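PDB 4OA3: protein BA42 from Bizionia argentinensis, which is of unknown function but binds two calcium ions and consists of a stand-alone TPM domain. Local coordinates for residues A[27-32]-A[60-65]; A[86-91]-A[127-132]. All coordinates share one frame; numbering follows the deposited sequence.

Contact 1 of 2, residues A[27-32]-A[60-65]; sequences NTSGEI and TKLQNG. With CA (calcium ion), chain C; CA (calcium ion), chain B.
Glu31 and Gly65 pair as neighbours in a parallel beta bridge, their CA atoms 4.5 Å apart, where two strands of the central sheet begin side by side. The backbone bond of this pairing runs from Glu31 N to Asn64 O at 3.2 Å. A CA-H...O contact, Gly65 CA to Glu31 O at 3.3 Å, adds to it; the glycine offers a CA hydrogen and no side chain here.

Side-chain polar contacts lie just before the strand. The amide of Asn64 reaches back beside Ser29 and Gly30, because CG sits between the backbone N and the carbonyl carbon (chi1 62°), and ND2 gives a weak, bent hydrogen bond to Ser29 OG at 3.1 Å. Each segment also braces itself: Thr28 OG1 accepts from Gly30 N in an ST turn, while Thr60 OG1 accepts from Asn64 N across the type I turn Thr60-Gln63.

Apolar contact is slight. The methyl CG2 of Thr60 touches Glu31 CG at 4.0 Å, flanking the aliphatic part of a chain that bends at chi2 (-88°) and carries its carboxylate away from residues 60-65.

That carboxylate bridges two calcium ions, OE1 to one at 2.4 Å and OE2 to the other at 2.3 Å. Glutamate suits the place, having one oxygen for each metal; OE2 also accepts from Glu138 N. Glu25, Asp137, Leu139, Asn141 and water 3 are further ligands of the first ion, Asp135 and Ile136 of the second. Water 1, bound to the second ion, lies within hydrogen-bonding distance of Thr28 O and Gly30 O.

The pairing thus joins the beginnings of strands 31-37 and 65-71, with Thr28 resting against helix 110-128.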
loop_
_atom_site.group_PDB
_atom_site.type_symbol
_atom_site.label_atom_id
_atom_site.label_comp_id
_atom_site.label_asym_id
_atom_site.label_seq_id
_atom_site.Cartn_x
_atom_site.Cartn_y
_atom_site.Cartn_z
ATOM N N ASN A 27 -7.085 -10.188 -6.672
ATOM C CA ASN A 27 -8.469 -9.735 -6.448
ATOM C C ASN A 27 -8.788 -8.457 -7.182
ATOM O O ASN A 27 -9.965 -8.100 -7.343
ATOM C CB ASN A 27 -8.695 -9.475 -4.961
ATOM C CG ASN A 27 -8.627 -10.712 -4.127
ATOM O OD1 ASN A 27 -9.011 -11.802 -4.567
ATOM N ND2 ASN A 27 -8.249 -10.568 -2.867
ATOM N N THR A 28 -7.769 -7.754 -7.630
ATOM C CA THR A 28 -7.958 -6.464 -8.302
ATOM C C THR A 28 -6.893 -6.242 -9.357
ATOM O O THR A 28 -5.837 -6.866 -9.278
ATOM C CB THR A 28 -7.854 -5.326 -7.252
ATOM O OG1 THR A 28 -8.068 -4.060 -7.874
ATOM C CG2 THR A 28 -6.483 -5.314 -6.526
ATOM N N SER A 29 -7.168 -5.352 -10.320
ATOM C CA SER A 29 -6.164 -4.907 -11.277
ATOM C C SER A 29 -5.307 -3.794 -10.622
ATOM O O SER A 29 -4.297 -3.390 -11.199
ATOM C CB SER A 29 -6.786 -4.375 -12.553
ATOM O OG SER A 29 -7.461 -3.158 -12.315
ATOM N N GLY A 30 -5.681 -3.324 -9.431
ATOM C CA GLY A 30 -4.869 -2.366 -8.700
ATOM C C GLY A 30 -3.528 -2.963 -8.293
ATOM O O GLY A 30 -3.362 -4.187 -8.208
ATOM N N GLU A 31 -2.549 -2.084 -8.126
ATOM C CA GLU A 31 -1.190 -2.489 -7.786
ATOM C C GLU A 31 -0.790 -1.874 -6.480
ATOM O O GLU A 31 -1.048 -0.685 -6.275
ATOM C CB GLU A 31 -0.252 -2.068 -8.877
ATOM C CG GLU A 31 -0.487 -2.793 -10.204
ATOM C CD GLU A 31 0.254 -4.103 -10.367
ATOM O OE1 GLU A 31 1.339 -4.248 -9.749
ATOM O OE2 GLU A 31 -0.243 -5.002 -11.097
ATOM N N ILE A 32 -0.209 -2.651 -5.585
ATOM C CA ILE A 32 0.109 -2.197 -4.232
ATOM C C ILE A 32 1.582 -2.293 -3.927
ATOM O O ILE A 32 2.195 -3.302 -4.205
ATOM C CB ILE A 32 -0.689 -3.030 -3.181
ATOM C CG1 ILE A 32 -2.189 -2.882 -3.395
ATOM C CG2 ILE A 32 -0.277 -2.633 -1.747
ATOM C CD1 ILE A 32 -2.990 -3.974 -2.792
ATOM N N THR A 60 0.892 2.382 -14.414
ATOM C CA THR A 60 -0.162 1.393 -14.475
ATOM C C THR A 60 -1.133 1.885 -15.560
ATOM O O THR A 60 -1.335 3.095 -15.694
ATOM C CB THR A 60 -0.868 1.189 -13.126
ATOM O OG1 THR A 60 -1.627 2.350 -12.771
ATOM C CG2 THR A 60 0.092 0.774 -12.023
ATOM N N LYS A 61 -1.733 0.957 -16.313
ATOM C CA LYS A 61 -2.672 1.311 -17.381
ATOM C C LYS A 61 -3.821 2.166 -16.846
ATOM O O LYS A 61 -4.196 3.155 -17.484
ATOM C CB LYS A 61 -3.241 0.051 -18.007
ATOM C CG LYS A 61 -4.101 0.336 -19.241
ATOM C CD LYS A 61 -4.570 -0.938 -19.925
ATOM C CE LYS A 61 -5.529 -1.739 -19.075
ATOM N NZ LYS A 61 -6.217 -2.805 -19.855
ATOM N N LEU A 62 -4.432 1.745 -15.707
ATOM C CA LEU A 62 -5.612 2.421 -15.142
ATOM C C LEU A 62 -5.311 3.432 -14.048
ATOM O O LEU A 62 -6.241 3.919 -13.405
ATOM C CB LEU A 62 -6.619 1.383 -14.628
ATOM C CG LEU A 62 -7.108 0.390 -15.651
ATOM C CD1 LEU A 62 -8.079 -0.600 -15.025
ATOM C CD2 LEU A 62 -7.785 1.103 -16.837
ATOM N N GLN A 63 -4.018 3.801 -13.847
ATOM C CA GLN A 63 -3.647 4.798 -12.839
ATOM C C GLN A 63 -4.217 4.388 -11.492
ATOM O O GLN A 63 -4.783 5.195 -10.752
ATOM C CB GLN A 63 -4.091 6.208 -13.264
ATOM C CG GLN A 63 -3.626 6.553 -14.671
ATOM C CD GLN A 63 -3.863 8.007 -14.985
ATOM O OE1 GLN A 63 -4.894 8.372 -15.547
ATOM N NE2 GLN A 63 -2.947 8.872 -14.583
ATOM N N ASN A 64 -4.020 3.091 -11.173
ATOM C CA ASN A 64 -4.562 2.502 -9.978
ATOM C C ASN A 64 -3.542 1.852 -9.048
ATOM O O ASN A 64 -3.830 0.873 -8.382
ATOM C CB ASN A 64 -5.723 1.569 -10.306
ATOM C CG ASN A 64 -5.325 0.410 -11.175
ATOM O OD1 ASN A 64 -4.222 0.335 -11.675
ATOM N ND2 ASN A 64 -6.217 -0.555 -11.317
ATOM N N GLY A 65 -2.341 2.407 -9.044
ATOM C CA GLY A 65 -1.342 2.020 -8.058
ATOM C C GLY A 65 -1.638 2.715 -6.750
ATOM O O GLY A 65 -2.194 3.825 -6.727
HETATM CA CA CA C . -1.805 -6.552 -11.875
HETATM CA CA CA B . 2.536 -5.644 -8.253
HETATM O O HOH W 1 -3.167 -6.281 -9.943
HETATM O O HOH W 2 -2.727 -4.547 -12.931
HETATM O O HOH W 3 3.107 -3.865 -6.749
HETATM O O HOH W 4 -0.394 -8.056 -10.494
#

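Contact 2 of 2, residues A[86-91]-A[127-132]; sequences NDVVSD and KYFPWK
Val88 and Tyr128 are the closest backbone pair, yet their CA atoms stand 7.6 Å apart, so side chains and waters fill the interval. Residues 86-91 leave the short helix 83-86 as a loop, and Val89 and Ser90 are extended; residues 127-132 carry the end of helix 110-128 into an irregular run.

The aromatic ring of Tyr128 does most of the touching. Its CG lies anti to the carbonyl carbon (chi1 -63°), a setting that turns one side of the ring toward both valines. Val89 places CG1 over that face, 3.9 Å from the ring centroid and 19° off the normal, a CH-pi contact displaced toward the rim beside CD2. The side chains of Val88 and Tyr128 run antiparallel alongside each other, CG2 meeting CD1 at 3.8 Å, while Val88 O approaches CE1 obliquely. The same methyl of Val88 reaches CZ of Phe129 at 4.0 Å, and therefore touches both aromatic residues. Branched valines suit this place because their methyls lie close to the backbone and can rest against a ring without a long, flexible chain.

The phenol oxygen reaches the loop through water. Water 6 lies 2.6 Å from Tyr128 OH and accepts from Ser90 N; water 5 donates to Val88 O and makes a weak hydrogen bond with the same hydroxyl. Without the phenol ring of Tyr128, as with an alanine here, Val89 CG1 would probably lose the surface it rests on and both waters their hydroxyl partner.

Tyrosine therefore combines two roles: its ring packs against valine methyls, while its hydroxyl joins the loop backbone through solvent. With apolar touches and water bridges in place of direct bonds, the contact relies on shape and hydration at the protein surface, with the buried Phe129 on its inner side.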
loop_
_atom_site.group_PDB
_atom_site.type_symbol
_atom_site.label_atom_id
_atom_site.label_comp_id
_atom_site.label_asym_id
_atom_site.label_seq_id
_atom_site.Cartn_x
_atom_site.Cartn_y
_atom_site.Cartn_z
ATOM N N ASN A 86 -8.625 8.037 -7.238
ATOM C CA ASN A 86 -9.262 9.225 -6.689
ATOM C C ASN A 86 -10.425 9.750 -7.553
ATOM O O ASN A 86 -11.365 10.331 -7.001
ATOM C CB ASN A 86 -8.220 10.303 -6.473
ATOM C CG ASN A 86 -7.149 9.918 -5.473
ATOM O OD1 ASN A 86 -7.380 9.140 -4.544
ATOM N ND2 ASN A 86 -5.943 10.427 -5.654
ATOM N N ASP A 87 -10.385 9.527 -8.872
ATOM C CA ASP A 87 -11.452 9.989 -9.781
ATOM C C ASP A 87 -12.769 9.241 -9.569
ATOM O O ASP A 87 -13.814 9.747 -9.991
ATOM C CB ASP A 87 -11.075 9.758 -11.254
ATOM C CG ASP A 87 -10.044 10.692 -11.875
ATOM O OD1 ASP A 87 -9.773 11.765 -11.283
ATOM O OD2 ASP A 87 -9.574 10.391 -13.001
ATOM N N VAL A 88 -12.738 8.026 -9.007
ATOM C CA VAL A 88 -13.962 7.206 -8.868
ATOM C C VAL A 88 -14.434 6.846 -7.471
ATOM O O VAL A 88 -15.614 6.548 -7.308
ATOM C CB VAL A 88 -13.875 5.941 -9.753
ATOM C CG1 VAL A 88 -13.659 6.313 -11.209
ATOM C CG2 VAL A 88 -12.803 4.948 -9.258
ATOM N N VAL A 89 -13.549 6.784 -6.490
ATOM C CA VAL A 89 -13.911 6.359 -5.153
ATOM C C VAL A 89 -14.520 7.468 -4.321
ATOM O O VAL A 89 -14.265 8.643 -4.572
ATOM C CB VAL A 89 -12.733 5.675 -4.412
ATOM C CG1 VAL A 89 -12.153 4.526 -5.233
ATOM C CG2 VAL A 89 -11.661 6.666 -3.974
ATOM N N SER A 90 -15.257 7.083 -3.282
ATOM C CA SER A 90 -15.862 8.052 -2.379
ATOM C C SER A 90 -14.862 8.477 -1.304
ATOM O O SER A 90 -13.746 7.942 -1.223
ATOM C CB SER A 90 -17.170 7.510 -1.800
ATOM O OG SER A 90 -17.007 6.288 -1.100
ATOM N N ASP A 91 -15.262 9.434 -0.471
ATOM C CA ASP A 91 -14.400 10.036 0.552
ATOM C C ASP A 91 -13.966 9.072 1.669
ATOM O O ASP A 91 -12.913 9.279 2.269
ATOM C CB ASP A 91 -15.079 11.288 1.174
ATOM C CG ASP A 91 -15.916 12.146 0.230
ATOM O OD1 ASP A 91 -15.776 11.984 -1.012
ATOM O OD2 ASP A 91 -16.758 12.930 0.731
ATOM N N LYS A 127 -13.585 -3.465 -5.852
ATOM C CA LYS A 127 -14.906 -2.894 -6.076
ATOM C C LYS A 127 -14.942 -2.076 -7.336
ATOM O O LYS A 127 -15.909 -2.134 -8.091
ATOM C CB LYS A 127 -15.340 -2.065 -4.867
ATOM C CG LYS A 127 -16.675 -1.386 -5.043
ATOM C CD LYS A 127 -17.254 -0.987 -3.726
ATOM C CE LYS A 127 -18.439 -0.069 -3.966
ATOM N NZ LYS A 127 -19.219 0.126 -2.713
ATOM N N TYR A 128 -13.880 -1.293 -7.575
ATOM C CA TYR A 128 -13.772 -0.413 -8.727
ATOM C C TYR A 128 -12.869 -0.901 -9.853
ATOM O O TYR A 128 -12.968 -0.402 -10.973
ATOM C CB TYR A 128 -13.235 0.941 -8.239
ATOM C CG TYR A 128 -14.178 1.613 -7.263
ATOM C CD1 TYR A 128 -15.175 2.465 -7.711
ATOM C CD2 TYR A 128 -14.042 1.430 -5.895
ATOM C CE1 TYR A 128 -16.079 3.044 -6.826
ATOM C CE2 TYR A 128 -14.942 2.003 -4.994
ATOM C CZ TYR A 128 -15.928 2.854 -5.465
ATOM O OH TYR A 128 -16.833 3.442 -4.612
ATOM N N PHE A 129 -11.973 -1.846 -9.565
ATOM C CA PHE A 129 -10.943 -2.301 -10.492
ATOM C C PHE A 129 -10.862 -3.805 -10.423
ATOM O O PHE A 129 -9.970 -4.388 -9.791
ATOM C CB PHE A 129 -9.580 -1.664 -10.118
ATOM C CG PHE A 129 -9.590 -0.169 -10.246
ATOM C CD1 PHE A 129 -9.586 0.432 -11.495
ATOM C CD2 PHE A 129 -9.666 0.639 -9.124
ATOM C CE1 PHE A 129 -9.690 1.814 -11.617
ATOM C CE2 PHE A 129 -9.738 2.027 -9.248
ATOM C CZ PHE A 129 -9.782 2.597 -10.486
ATOM N N PRO A 130 -11.837 -4.495 -11.028
ATOM C CA PRO A 130 -11.809 -5.956 -10.966
ATOM C C PRO A 130 -10.621 -6.592 -11.673
ATOM O O PRO A 130 -10.119 -6.073 -12.640
ATOM C CB PRO A 130 -13.155 -6.371 -11.586
ATOM C CG PRO A 130 -13.562 -5.255 -12.424
ATOM C CD PRO A 130 -12.995 -3.996 -11.804
ATOM N N TRP A 131 -10.133 -7.689 -11.112
ATOM C CA TRP A 131 -9.054 -8.455 -11.715
ATOM C C TRP A 131 -9.542 -9.046 -13.043
ATOM O O TRP A 131 -10.706 -9.456 -13.144
ATOM C CB TRP A 131 -8.621 -9.569 -10.771
ATOM C CG TRP A 131 -7.501 -10.417 -11.273
ATOM C CD1 TRP A 131 -6.167 -10.213 -11.099
ATOM C CD2 TRP A 131 -7.632 -11.645 -12.000
ATOM N NE1 TRP A 131 -5.451 -11.214 -11.716
ATOM C CE2 TRP A 131 -6.329 -12.096 -12.297
ATOM C CE3 TRP A 131 -8.729 -12.400 -12.446
ATOM C CZ2 TRP A 131 -6.092 -13.296 -12.976
ATOM C CZ3 TRP A 131 -8.491 -13.558 -13.169
ATOM C CH2 TRP A 131 -7.187 -14.025 -13.372
ATOM N N LYS A 132 -8.669 -9.027 -14.051
ATOM C CA LYS A 132 -8.950 -9.548 -15.390
ATOM C C LYS A 132 -7.973 -10.668 -15.684
ATOM O O LYS A 132 -6.833 -10.642 -15.220
ATOM C CB LYS A 132 -8.781 -8.459 -16.444
ATOM C CG LYS A 132 -9.597 -7.203 -16.206
ATOM C CD LYS A 132 -11.086 -7.441 -16.234
ATOM C CE LYS A 132 -11.879 -6.151 -16.208
ATOM N NZ LYS A 132 -11.657 -5.316 -17.423
HETATM O O HOH W 5 -17.725 6.538 -5.350
HETATM O O HOH W 6 -15.895 4.413 -2.405
#

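How the contacts relate
Contact 1 closes before contact 2 opens along the chain, and their centres lie 9 Å apart on the same side of the molecule. Contact 1 belongs to the central mixed sheet, at strands 31-37 and 65-71; contact 2 lies nearer the surface, where the end of helix 110-128 meets the loop between helices 83-86 and 95-105. Phe129 joins them: its carbonyl oxygen probably accepts hydrogen bonds from Thr28 OG1, at 2.7 Å, and from Ser29 N, while its ring packs against Asn64. The chain then continues toward the calcium ligands Asp135, Ile136, Asp137, Leu139 and Asn141, so this junction ties the sheet and the helix end together near the metal sites.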